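Local coordinates for Ice-binding protein 1 (PDB 6BG8), which binds ice, inhibiting growth of ice crystals and attaching the bacterium Shewanella frigidimarina to ice, with the chain described here being its ice-binding DUF3494 domain, at residues A[208-213]-A[218-223]; A[93-98]-A[201-206]; A[14-17]-A[21-24]; A[33-38]-A[55-60]; A[171-176]-A[180-185]. One frame throughout, in Å; residues are numbered along the deposited sequence.

In the fold
All five contacts belong to one right-handed beta-solenoid, the fold of the DUF3494 ice-binding domain. Strands 34-37, 14-18, 219-222, 197-204 and 182-186 lie side by side in that order, all parallel, and carry interactions 4, 3, 1, 2 and 5 respectively. Interactions 3 and 4 are closest, about 7 Å between centres, whereas interactions 4 and 5 are about 24 Å apart. Along the chain interaction 3 comes first, then 4. Interaction 2 opens on helix 84-103 and closes only after interaction 5, and interaction 1 follows. Strand 14-18 sits between strand 34-37, close in sequence, and strand 219-222, some 200 residues later, so early and late parts of the chain share one coil.

Interaction 1: residues A[208-213]-A[218-223]; sequences VNVRTG and GRLFAV. With PO4 (phosphate ion), chain H.
V208 and V210 meet L220 inside the solenoid, where strand 208-210 on one face approaches strand 219-222 on another. The short strand axes pass 8.0 Å apart at 137°, and no hydrogen bond links them, so side chains alone span the gap. From CB, L220 points toward 208-210; neither CB nor CG comes within 4.2 Å of the other segment. Beyond the fork, CD1 lies 3.7 Å from CG2 of V210, while CD2 reaches CG1 of V208 at 4.0 Å, so each methyl takes one valine. The leucine crosses both valines at about a right angle. The second branch of V208, CG2, turns to the backbone and rests 3.4 Å from the carbonyl O of F221.

Outside this buried patch, R211 bends at its third torsion and presents the edge of its guanidinium group to a phosphate ion, probably from the crystallisation liquor. NE of R211 donates to O3 of the phosphate at 2.7 Å and NH2 of R211 to O2 at 2.9 Å, two hydrogen bonds from one edge; the phosphate is also hydrogen-bonded to T194 OG1 and A166 N. The adjacent T212, probably an ice-binding residue as in related proteins, hydrogen-bonds D230 through OG1. The valine-leucine contact thus holds the two faces by nonpolar close packing, while R211 and T212, past the end of strand 208-210, make polar contacts.

Interaction 2: residues A[93-98]-A[201-206]; sequences TDLGIA and NVFAWS
The ring of F203 receives two aliphatic groups from the helix, A98 CB and L95 CD1, both approaching obliquely rather than squarely over a face or at an edge. A98 CB comes nearest, 3.6 Å from CE2 of F203, and lies 4.1 Å from its CZ. L95 CD1 lies on the opposite side of the ring plane from A98 CB, 3.9 Å from CD2 of F203 and 4.0 Å from CE2. The ring also stacks with that of F221 on the neighbouring strand and touches L8, Y99 and L102. A second flat group, the indole of W205, meets the ring of Y99 with the planes at about 50°.

This is the seam between helix 84-103 and the beta-solenoid it accompanies, a feature of the DUF3494 ice-binding fold: one helical turn presents L95 and A98, three residues apart, to strand 197-204. L95 has CG opposite its backbone N (chi1 177°), which carries CD1 to the phenylalanine; leucine and ring slide past each other in opposite directions. The other methyl of L95, CD2, packs against L17 and L38, so the leucine touches strands 197-204 and 14-18 and the residue after strand 34-37. No hydrogen bond crosses the seam. Polar groups of both segments are engaged elsewhere: D94 OD1 and OD2 bind Q90 and the backbone N of E10, while the side-chain amide of N201 bonds with R219 and with the carbonyl of I182.

Interaction 3: residues A[14-17]-A[21-24]; sequences FAML and AITT
M16 and I22 form the side-chain part of this contact, two nonpolar residues that face each other across the inside of a solenoid corner. The methionine chain extends as far as SD, then bends at its third torsion (chi3 -54°), which brings CE to 3.6 Å from the CG2 branch of I22. Nearer the root of the methionine, its CB lies 4.1 Å from CD1 at the end of the other isoleucine branch, so I22 touches M16 at both ends.

A second group of contacts is between side chain and backbone. CD1 of I22 rests against the peptide linking M16 and L17, 3.9 Å from O of M16 and 4.2 Å from N of L17.

Hydrogen bonds join neither segment to the other. Instead M16 pairs through its backbone with D34 and G36, and L17 with L220 and A222, in parallel sheet fashion, while strand 21-24 lies beside 226-229 and 45-46 on another face. On the far side of the strand, CD1 of L17 stands 3.7 Å above the centre of the F14 ring. With backbone bonding running along the solenoid, the two faces cohere at this corner through dispersion forces and exclusion of water.

Interaction 4: residues A[33-38]-A[55-60]; sequences GDLGIL and GEFDEL
L35 meets F57 and L60 in a buried apolar contact near one end of the beta-solenoid, where a loop following strand 45-46 packs against strand 34-37. The loop makes a type I turn from F57 to L60, closed by a 3.0 Å hydrogen bond from N of L60 to O of F57. This turn brings the two hydrophobic residues round to the same leucine. L35 divides between them. Its CD2 comes in the plane of the F57 ring at the ring edge, 4.0 Å from CD2 and 4.1 Å from CE2 of that phenylalanine. Its CD1 faces L60, 4.0 Å from that residue's CD1, as the two leucines slide past one another in opposite directions.

The ring of F57 also stacks with F48 and meets Y45 edge-to-face. On the other side of the strand D34 forms a salt bridge with R13. L60, extended about its first torsion (chi1 173°), reaches toward G33, whose carbonyl O is buried with no polar partner in the model and has CD1 of L60 at 3.2 Å.

Interaction 5: residues A[171-176]-A[180-185]; sequences IVLING and KNIYWR
I171 and W184 make the deeper half of this contact between two faces of the beta-solenoid, strand 171-174 on one and strand 182-186 on the next. CD1 of I171 reaches CZ2 of the W184 indole at 3.6 Å, coming obliquely to the ring from the opposite direction. Both residues are buried, and the indole is firmly placed: it stacks with F156, meets F198 with the planes at about 50°, and donates from NE1 to the carbonyl of S199.

Toward the turn that joins the strands, the contact becomes more open. L173 is only partly buried, and a glycerol, probably from the crystallisation liquor, lies about 4 Å from its side chain, with a weak hydrogen bond from N of G176. N175, also at this turn, is exposed and bonds D145 through ND2. Even so, L173 and I182 meet closely, tip to tip. In I182 the CG1 branch leaves on the side of the backbone N (chi1 -57°), which sends it across the gap. As in the deeper half, no hydrogen bond spans the two segments. The single methyl CD1 of I182 touches both ends of the leucine fork, at 3.6 Å from CD2 of L173 and 3.9 Å from its CD1.

Interaction 1: residues A[208-213]-A[218-223]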
# COMPACT_ATOMS: atom_id res chain seq x y z
N VAL A 208 -2.42 7.59 3.74
CA VAL A 208 -1.59 6.65 4.49
C VAL A 208 -0.50 7.45 5.18
O VAL A 208 0.22 8.21 4.53
CB VAL A 208 -0.97 5.58 3.57
CG1 VAL A 208 -0.17 4.57 4.40
CG2 VAL A 208 -2.04 4.87 2.74
N ASN A 209 -0.38 7.27 6.50
CA ASN A 209 0.66 7.95 7.27
C ASN A 209 1.53 6.88 7.91
O ASN A 209 1.08 6.19 8.83
CB ASN A 209 0.05 8.87 8.33
CG ASN A 209 -1.00 9.83 7.76
OD1 ASN A 209 -2.02 10.09 8.40
ND2 ASN A 209 -0.74 10.38 6.58
N VAL A 210 2.76 6.75 7.44
CA VAL A 210 3.72 5.79 7.99
C VAL A 210 4.61 6.54 8.97
O VAL A 210 5.27 7.52 8.60
CB VAL A 210 4.55 5.12 6.89
CG1 VAL A 210 5.31 3.91 7.45
CG2 VAL A 210 3.65 4.71 5.71
N ARG A 211 4.62 6.10 10.22
CA ARG A 211 5.26 6.87 11.27
C ARG A 211 6.72 6.45 11.43
O ARG A 211 7.17 5.45 10.87
CB ARG A 211 4.46 6.74 12.58
CG ARG A 211 3.10 7.45 12.46
CD ARG A 211 2.11 7.08 13.53
NE ARG A 211 2.57 7.38 14.88
CZ ARG A 211 2.52 8.58 15.45
NH1 ARG A 211 2.04 9.62 14.77
NH2 ARG A 211 2.95 8.74 16.69
N THR A 212 7.47 7.27 12.18
CA THR A 212 8.93 7.23 12.27
C THR A 212 9.48 5.81 12.33
O THR A 212 9.21 5.06 13.26
CB THR A 212 9.35 8.00 13.53
OG1 THR A 212 8.56 9.19 13.65
CG2 THR A 212 10.81 8.39 13.43
N GLY A 213 10.30 5.44 11.33
CA GLY A 213 11.10 4.23 11.41
C GLY A 213 10.39 2.93 11.08
O GLY A 213 11.05 1.89 11.08
N GLY A 218 5.21 -4.31 0.99
CA GLY A 218 3.89 -4.35 0.39
C GLY A 218 3.71 -3.21 -0.58
O GLY A 218 4.57 -3.01 -1.44
N ARG A 219 2.62 -2.46 -0.45
CA ARG A 219 2.35 -1.29 -1.28
C ARG A 219 1.54 -0.30 -0.47
O ARG A 219 0.77 -0.69 0.41
CB ARG A 219 1.58 -1.67 -2.55
CG ARG A 219 2.33 -2.50 -3.57
CD ARG A 219 1.46 -2.75 -4.79
NE ARG A 219 2.15 -3.53 -5.81
CZ ARG A 219 2.27 -4.85 -5.79
NH1 ARG A 219 1.73 -5.55 -4.79
NH2 ARG A 219 2.89 -5.48 -6.77
N LEU A 220 1.68 0.99 -0.78
CA LEU A 220 0.95 2.05 -0.08
C LEU A 220 0.18 2.90 -1.08
O LEU A 220 0.79 3.65 -1.85
CB LEU A 220 1.92 2.91 0.74
CG LEU A 220 2.74 2.11 1.76
CD1 LEU A 220 3.81 2.98 2.39
CD2 LEU A 220 1.83 1.49 2.82
N PHE A 221 -1.15 2.81 -1.06
CA PHE A 221 -2.03 3.55 -1.96
C PHE A 221 -2.92 4.48 -1.15
O PHE A 221 -3.58 4.05 -0.20
CB PHE A 221 -2.94 2.61 -2.78
CG PHE A 221 -2.21 1.67 -3.71
CD1 PHE A 221 -1.74 2.12 -4.93
CD2 PHE A 221 -2.04 0.34 -3.38
CE1 PHE A 221 -1.08 1.25 -5.79
CE2 PHE A 221 -1.37 -0.53 -4.23
CZ PHE A 221 -0.90 -0.07 -5.44
N ALA A 222 -2.97 5.75 -1.56
CA ALA A 222 -3.94 6.71 -1.02
C ALA A 222 -4.83 7.14 -2.17
O ALA A 222 -4.39 7.85 -3.08
CB ALA A 222 -3.23 7.90 -0.37
N VAL A 223 -6.09 6.69 -2.16
CA VAL A 223 -6.94 6.85 -3.35
C VAL A 223 -7.26 8.32 -3.60
O VAL A 223 -7.27 8.76 -4.75
CB VAL A 223 -8.21 6.00 -3.22
CG1 VAL A 223 -9.11 6.22 -4.44
CG2 VAL A 223 -7.86 4.52 -3.07
P PO4 H . 3.24 5.03 17.91
O1 PO4 H . 2.04 4.35 18.52
O2 PO4 H . 3.37 6.44 18.45
O3 PO4 H . 3.07 5.15 16.40
O4 PO4 H . 4.48 4.22 18.25

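Interaction 2: residues A[93-98]-A[201-206]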
# COMPACT_ATOMS: atom_id res chain seq x y z
N THR A 93 -7.46 4.77 -13.12
CA THR A 93 -8.61 3.88 -13.27
C THR A 93 -8.37 2.57 -12.53
O THR A 93 -9.24 2.09 -11.79
CB THR A 93 -8.87 3.64 -14.76
OG1 THR A 93 -9.25 4.87 -15.38
CG2 THR A 93 -9.98 2.60 -14.97
N ASP A 94 -7.19 1.97 -12.71
CA ASP A 94 -6.92 0.67 -12.11
C ASP A 94 -6.86 0.75 -10.59
O ASP A 94 -7.24 -0.22 -9.91
CB ASP A 94 -5.63 0.08 -12.68
CG ASP A 94 -5.77 -0.31 -14.14
OD1 ASP A 94 -6.88 -0.16 -14.70
OD2 ASP A 94 -4.77 -0.75 -14.74
N LEU A 95 -6.40 1.87 -10.03
CA LEU A 95 -6.47 2.03 -8.58
C LEU A 95 -7.92 1.99 -8.11
O LEU A 95 -8.25 1.30 -7.15
CB LEU A 95 -5.81 3.35 -8.15
CG LEU A 95 -5.88 3.70 -6.67
CD1 LEU A 95 -5.34 2.56 -5.79
CD2 LEU A 95 -5.07 4.98 -6.40
N GLY A 96 -8.80 2.72 -8.81
CA GLY A 96 -10.19 2.75 -8.41
C GLY A 96 -10.83 1.38 -8.48
O GLY A 96 -11.58 0.99 -7.58
N ILE A 97 -10.52 0.62 -9.53
CA ILE A 97 -11.04 -0.74 -9.67
C ILE A 97 -10.63 -1.59 -8.48
O ILE A 97 -11.45 -2.28 -7.87
CB ILE A 97 -10.57 -1.37 -11.00
CG1 ILE A 97 -11.21 -0.67 -12.20
CG2 ILE A 97 -10.88 -2.89 -11.02
CD1 ILE A 97 -10.59 -1.03 -13.55
N ALA A 98 -9.34 -1.55 -8.13
CA ALA A 98 -8.84 -2.42 -7.07
C ALA A 98 -9.41 -2.02 -5.70
O ALA A 98 -9.74 -2.90 -4.89
CB ALA A 98 -7.31 -2.39 -7.05
N ASN A 201 -0.65 -4.87 1.12
CA ASN A 201 -0.99 -3.81 0.18
C ASN A 201 -2.08 -2.94 0.80
O ASN A 201 -3.21 -3.39 0.98
CB ASN A 201 -1.45 -4.39 -1.15
CG ASN A 201 -0.43 -5.32 -1.76
OD1 ASN A 201 0.53 -4.87 -2.39
ND2 ASN A 201 -0.60 -6.63 -1.56
N VAL A 202 -1.74 -1.68 1.08
CA VAL A 202 -2.67 -0.78 1.75
C VAL A 202 -3.42 0.03 0.71
O VAL A 202 -2.81 0.73 -0.11
CB VAL A 202 -1.91 0.14 2.73
CG1 VAL A 202 -2.86 1.10 3.42
CG2 VAL A 202 -1.15 -0.68 3.76
N PHE A 203 -4.75 -0.06 0.72
CA PHE A 203 -5.64 0.76 -0.11
C PHE A 203 -6.47 1.64 0.83
O PHE A 203 -7.56 1.26 1.25
CB PHE A 203 -6.55 -0.11 -0.98
CG PHE A 203 -5.82 -0.85 -2.06
CD1 PHE A 203 -5.09 -2.00 -1.75
CD2 PHE A 203 -5.90 -0.43 -3.38
CE1 PHE A 203 -4.43 -2.70 -2.75
CE2 PHE A 203 -5.24 -1.13 -4.38
CZ PHE A 203 -4.51 -2.26 -4.06
N ALA A 204 -5.93 2.81 1.18
CA ALA A 204 -6.63 3.76 2.02
C ALA A 204 -7.41 4.73 1.15
O ALA A 204 -6.86 5.30 0.20
CB ALA A 204 -5.65 4.54 2.91
N TRP A 205 -8.70 4.91 1.45
CA TRP A 205 -9.48 5.84 0.65
C TRP A 205 -8.95 7.26 0.77
O TRP A 205 -8.87 7.99 -0.22
CB TRP A 205 -10.96 5.81 1.06
CG TRP A 205 -11.76 6.79 0.27
CD1 TRP A 205 -12.24 8.00 0.68
CD2 TRP A 205 -12.16 6.65 -1.10
NE1 TRP A 205 -12.92 8.62 -0.34
CE2 TRP A 205 -12.88 7.82 -1.45
CE3 TRP A 205 -11.98 5.66 -2.07
CZ2 TRP A 205 -13.43 8.01 -2.72
CZ3 TRP A 205 -12.53 5.85 -3.34
CH2 TRP A 205 -13.24 7.02 -3.64
N SER A 206 -8.56 7.66 1.99
CA SER A 206 -8.04 9.00 2.20
C SER A 206 -6.53 9.04 2.10
O SER A 206 -5.99 9.27 1.01
CB SER A 206 -8.50 9.54 3.56
OG SER A 206 -8.28 8.58 4.57

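Interaction 3: residues A[14-17]-A[21-24]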
# COMPACT_ATOMS: atom_id res chain seq x y z
N PHE A 14 3.61 -0.04 -8.64
CA PHE A 14 3.93 1.00 -7.66
C PHE A 14 4.22 0.40 -6.29
O PHE A 14 3.50 -0.48 -5.82
CB PHE A 14 2.78 2.00 -7.54
CG PHE A 14 2.57 2.84 -8.76
CD1 PHE A 14 3.39 3.93 -9.03
CD2 PHE A 14 1.54 2.54 -9.64
CE1 PHE A 14 3.19 4.71 -10.16
CE2 PHE A 14 1.33 3.31 -10.78
CZ PHE A 14 2.16 4.40 -11.04
N ALA A 15 5.28 0.90 -5.66
CA ALA A 15 5.43 0.79 -4.22
C ALA A 15 4.51 1.77 -3.50
O ALA A 15 3.92 1.45 -2.46
CB ALA A 15 6.89 1.04 -3.83
N MET A 16 4.35 2.98 -4.05
CA MET A 16 3.52 4.00 -3.45
C MET A 16 2.82 4.79 -4.54
O MET A 16 3.43 5.14 -5.55
CB MET A 16 4.34 4.95 -2.57
CG MET A 16 5.14 4.23 -1.50
SD MET A 16 6.00 5.35 -0.37
CE MET A 16 6.92 6.39 -1.47
N LEU A 17 1.55 5.08 -4.31
CA LEU A 17 0.74 5.79 -5.30
C LEU A 17 -0.32 6.58 -4.57
O LEU A 17 -1.04 6.04 -3.72
CB LEU A 17 0.09 4.80 -6.28
CG LEU A 17 -0.83 5.35 -7.37
CD1 LEU A 17 -0.02 6.11 -8.43
CD2 LEU A 17 -1.62 4.23 -8.03
N ALA A 21 -0.36 13.71 -3.11
CA ALA A 21 1.03 13.97 -2.72
C ALA A 21 1.65 12.71 -2.14
O ALA A 21 0.96 11.86 -1.57
CB ALA A 21 1.12 15.11 -1.69
N ILE A 22 2.96 12.61 -2.29
CA ILE A 22 3.78 11.64 -1.56
C ILE A 22 4.91 12.43 -0.92
O ILE A 22 5.61 13.18 -1.62
CB ILE A 22 4.33 10.53 -2.46
CG1 ILE A 22 3.18 9.69 -3.02
CG2 ILE A 22 5.30 9.65 -1.66
CD1 ILE A 22 3.61 8.73 -4.11
N THR A 23 5.05 12.31 0.39
CA THR A 23 6.05 13.09 1.11
C THR A 23 6.86 12.18 2.03
O THR A 23 6.40 11.11 2.45
CB THR A 23 5.42 14.21 1.95
OG1 THR A 23 4.80 13.66 3.11
CG2 THR A 23 4.40 15.00 1.13
N THR A 24 8.07 12.64 2.35
CA THR A 24 8.93 11.93 3.29
C THR A 24 9.78 12.93 4.06
O THR A 24 10.16 13.99 3.55
CB THR A 24 9.86 10.91 2.61
OG1 THR A 24 10.58 10.18 3.61
CG2 THR A 24 10.88 11.61 1.72

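Interaction 4: residues A[33-38]-A[55-60]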
# COMPACT_ATOMS: atom_id res chain seq x y z
N GLY A 33 9.86 -0.69 -6.40
CA GLY A 33 8.59 -0.23 -6.92
C GLY A 33 8.69 1.22 -7.34
O GLY A 33 9.62 1.94 -6.96
N ASP A 34 7.70 1.65 -8.12
CA ASP A 34 7.60 3.02 -8.61
C ASP A 34 6.83 3.91 -7.63
O ASP A 34 6.12 3.43 -6.75
CB ASP A 34 6.90 3.04 -9.97
CG ASP A 34 7.72 2.36 -11.05
OD1 ASP A 34 8.96 2.42 -10.99
OD2 ASP A 34 7.12 1.76 -11.96
N LEU A 35 6.97 5.21 -7.82
CA LEU A 35 6.20 6.22 -7.10
C LEU A 35 5.33 6.97 -8.09
O LEU A 35 5.76 7.27 -9.21
CB LEU A 35 7.12 7.21 -6.37
CG LEU A 35 7.48 6.92 -4.91
CD1 LEU A 35 7.99 5.49 -4.72
CD2 LEU A 35 8.51 7.93 -4.40
N GLY A 36 4.09 7.26 -7.69
CA GLY A 36 3.23 8.02 -8.57
C GLY A 36 2.31 8.96 -7.84
O GLY A 36 1.80 8.63 -6.76
N ILE A 37 2.10 10.15 -8.41
CA ILE A 37 1.06 11.08 -8.00
C ILE A 37 0.10 11.23 -9.18
O ILE A 37 0.54 11.45 -10.31
CB ILE A 37 1.64 12.45 -7.58
CG1 ILE A 37 2.60 12.28 -6.39
CG2 ILE A 37 0.53 13.42 -7.26
CD1 ILE A 37 3.37 13.55 -6.01
N LEU A 38 -1.20 11.07 -8.91
CA LEU A 38 -2.17 10.97 -10.00
C LEU A 38 -2.82 12.30 -10.37
O LEU A 38 -3.16 12.49 -11.55
CB LEU A 38 -3.28 9.98 -9.63
CG LEU A 38 -2.89 8.53 -9.36
CD1 LEU A 38 -4.06 7.79 -8.73
CD2 LEU A 38 -2.44 7.80 -10.63
N GLY A 55 13.28 11.32 -13.15
CA GLY A 55 12.37 10.41 -12.51
C GLY A 55 12.98 9.68 -11.33
O GLY A 55 12.24 9.22 -10.45
N GLU A 56 14.31 9.58 -11.27
CA GLU A 56 14.97 8.94 -10.16
C GLU A 56 14.93 9.81 -8.91
O GLU A 56 14.99 11.04 -8.99
CB GLU A 56 16.43 8.62 -10.50
CG GLU A 56 16.60 7.52 -11.52
CD GLU A 56 18.05 7.24 -11.84
OE1 GLU A 56 18.87 8.17 -11.76
OE2 GLU A 56 18.36 6.08 -12.18
N PHE A 57 14.83 9.16 -7.76
CA PHE A 57 15.06 9.76 -6.47
C PHE A 57 16.18 8.98 -5.80
O PHE A 57 16.24 7.75 -5.92
CB PHE A 57 13.82 9.71 -5.57
CG PHE A 57 12.72 10.68 -5.94
CD1 PHE A 57 13.00 11.93 -6.47
CD2 PHE A 57 11.40 10.33 -5.71
CE1 PHE A 57 11.97 12.81 -6.79
CE2 PHE A 57 10.36 11.20 -6.02
CZ PHE A 57 10.64 12.43 -6.56
N ASP A 58 17.06 9.68 -5.07
CA ASP A 58 18.14 8.99 -4.36
C ASP A 58 17.59 8.01 -3.33
O ASP A 58 18.24 7.00 -3.02
CB ASP A 58 19.06 10.00 -3.68
CG ASP A 58 19.99 10.68 -4.65
OD1 ASP A 58 20.04 10.29 -5.83
OD2 ASP A 58 20.68 11.63 -4.22
N GLU A 59 16.40 8.29 -2.79
CA GLU A 59 15.74 7.47 -1.78
C GLU A 59 15.10 6.22 -2.36
O GLU A 59 14.59 5.39 -1.60
CB GLU A 59 14.65 8.29 -1.08
CG GLU A 59 15.19 9.47 -0.27
CD GLU A 59 15.57 10.68 -1.12
OE1 GLU A 59 15.13 10.76 -2.28
OE2 GLU A 59 16.31 11.56 -0.61
N LEU A 60 15.13 6.06 -3.68
CA LEU A 60 14.34 5.06 -4.38
C LEU A 60 15.26 4.23 -5.26
O LEU A 60 15.94 4.76 -6.13
CB LEU A 60 13.24 5.73 -5.22
CG LEU A 60 12.41 4.85 -6.14
CD1 LEU A 60 11.61 3.87 -5.31
CD2 LEU A 60 11.47 5.73 -6.98

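Interaction 5: residues A[171-176]-A[180-185]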
# COMPACT_ATOMS: atom_id res chain seq x y z
N ILE A 171 3.41 -7.04 12.31
CA ILE A 171 2.78 -8.14 11.58
C ILE A 171 3.86 -9.18 11.31
O ILE A 171 4.93 -8.85 10.78
CB ILE A 171 2.13 -7.64 10.27
CG1 ILE A 171 0.89 -6.80 10.60
CG2 ILE A 171 1.76 -8.81 9.36
CD1 ILE A 171 0.41 -5.96 9.44
N VAL A 172 3.59 -10.42 11.71
CA VAL A 172 4.48 -11.55 11.44
C VAL A 172 3.75 -12.52 10.53
O VAL A 172 2.56 -12.80 10.72
CB VAL A 172 4.91 -12.23 12.75
CG1 VAL A 172 5.66 -13.54 12.46
CG2 VAL A 172 5.78 -11.30 13.56
N LEU A 173 4.47 -13.04 9.54
CA LEU A 173 3.92 -13.97 8.57
C LEU A 173 4.50 -15.36 8.81
O LEU A 173 5.72 -15.50 8.97
CB LEU A 173 4.21 -13.52 7.14
CG LEU A 173 3.89 -12.04 6.85
CD1 LEU A 173 4.07 -11.76 5.36
CD2 LEU A 173 2.47 -11.72 7.29
N ILE A 174 3.64 -16.37 8.85
CA ILE A 174 4.07 -17.75 9.03
C ILE A 174 3.36 -18.65 8.03
O ILE A 174 2.29 -18.32 7.50
CB ILE A 174 3.83 -18.27 10.46
CG1 ILE A 174 2.33 -18.30 10.78
CG2 ILE A 174 4.66 -17.48 11.49
CD1 ILE A 174 2.03 -19.06 12.05
N ASN A 175 3.98 -19.80 7.78
CA ASN A 175 3.35 -20.94 7.10
C ASN A 175 2.81 -20.56 5.72
O ASN A 175 1.68 -20.89 5.35
CB ASN A 175 2.24 -21.54 7.97
CG ASN A 175 2.73 -21.98 9.34
OD1 ASN A 175 3.93 -22.22 9.54
ND2 ASN A 175 1.82 -22.11 10.29
N GLY A 176 3.64 -19.86 4.93
CA GLY A 176 3.32 -19.55 3.56
C GLY A 176 2.72 -18.18 3.34
O GLY A 176 2.66 -17.72 2.19
N LYS A 180 2.71 -10.10 -0.50
CA LYS A 180 2.05 -9.81 -1.77
C LYS A 180 0.60 -10.29 -1.80
O LYS A 180 -0.16 -9.82 -2.65
CB LYS A 180 2.84 -10.44 -2.92
CG LYS A 180 2.70 -11.96 -3.00
CD LYS A 180 3.74 -12.54 -3.94
CE LYS A 180 3.37 -13.92 -4.42
NZ LYS A 180 3.98 -14.20 -5.76
N ASN A 181 0.21 -11.17 -0.88
CA ASN A 181 -1.14 -11.72 -0.83
C ASN A 181 -1.97 -11.17 0.32
O ASN A 181 -3.05 -11.71 0.59
CB ASN A 181 -1.07 -13.25 -0.75
CG ASN A 181 -0.48 -13.88 -2.00
OD1 ASN A 181 -0.63 -13.34 -3.10
ND2 ASN A 181 0.19 -15.01 -1.84
N ILE A 182 -1.52 -10.12 0.99
CA ILE A 182 -2.25 -9.48 2.08
C ILE A 182 -2.74 -8.13 1.59
O ILE A 182 -1.99 -7.38 0.96
CB ILE A 182 -1.37 -9.33 3.33
CG1 ILE A 182 -0.84 -10.69 3.76
CG2 ILE A 182 -2.15 -8.66 4.45
CD1 ILE A 182 0.39 -10.57 4.63
N TYR A 183 -3.99 -7.80 1.93
CA TYR A 183 -4.64 -6.59 1.43
C TYR A 183 -5.37 -5.89 2.57
O TYR A 183 -6.10 -6.52 3.33
CB TYR A 183 -5.63 -6.92 0.31
CG TYR A 183 -4.96 -7.56 -0.88
CD1 TYR A 183 -4.77 -8.93 -0.94
CD2 TYR A 183 -4.50 -6.78 -1.94
CE1 TYR A 183 -4.14 -9.52 -2.02
CE2 TYR A 183 -3.88 -7.36 -3.02
CZ TYR A 183 -3.69 -8.72 -3.06
OH TYR A 183 -3.06 -9.30 -4.14
N TRP A 184 -5.15 -4.58 2.68
CA TRP A 184 -5.77 -3.75 3.69
C TRP A 184 -6.56 -2.66 2.99
O TRP A 184 -6.00 -1.90 2.20
CB TRP A 184 -4.73 -3.10 4.61
CG TRP A 184 -3.81 -4.07 5.29
CD1 TRP A 184 -2.59 -4.50 4.84
CD2 TRP A 184 -4.03 -4.72 6.54
NE1 TRP A 184 -2.05 -5.39 5.74
CE2 TRP A 184 -2.91 -5.53 6.79
CE3 TRP A 184 -5.06 -4.68 7.48
CZ2 TRP A 184 -2.80 -6.32 7.94
CZ3 TRP A 184 -4.95 -5.46 8.63
CH2 TRP A 184 -3.83 -6.27 8.84
N ARG A 185 -7.85 -2.56 3.29
CA ARG A 185 -8.72 -1.57 2.66
C ARG A 185 -9.38 -0.76 3.76
O ARG A 185 -10.13 -1.32 4.57
CB ARG A 185 -9.79 -2.24 1.79
CG ARG A 185 -10.59 -1.33 0.86
CD ARG A 185 -11.64 -0.46 1.58
NE ARG A 185 -12.64 -1.22 2.34
CZ ARG A 185 -13.80 -0.71 2.74
NH1 ARG A 185 -14.11 0.56 2.46
NH2 ARG A 185 -14.65 -1.46 3.43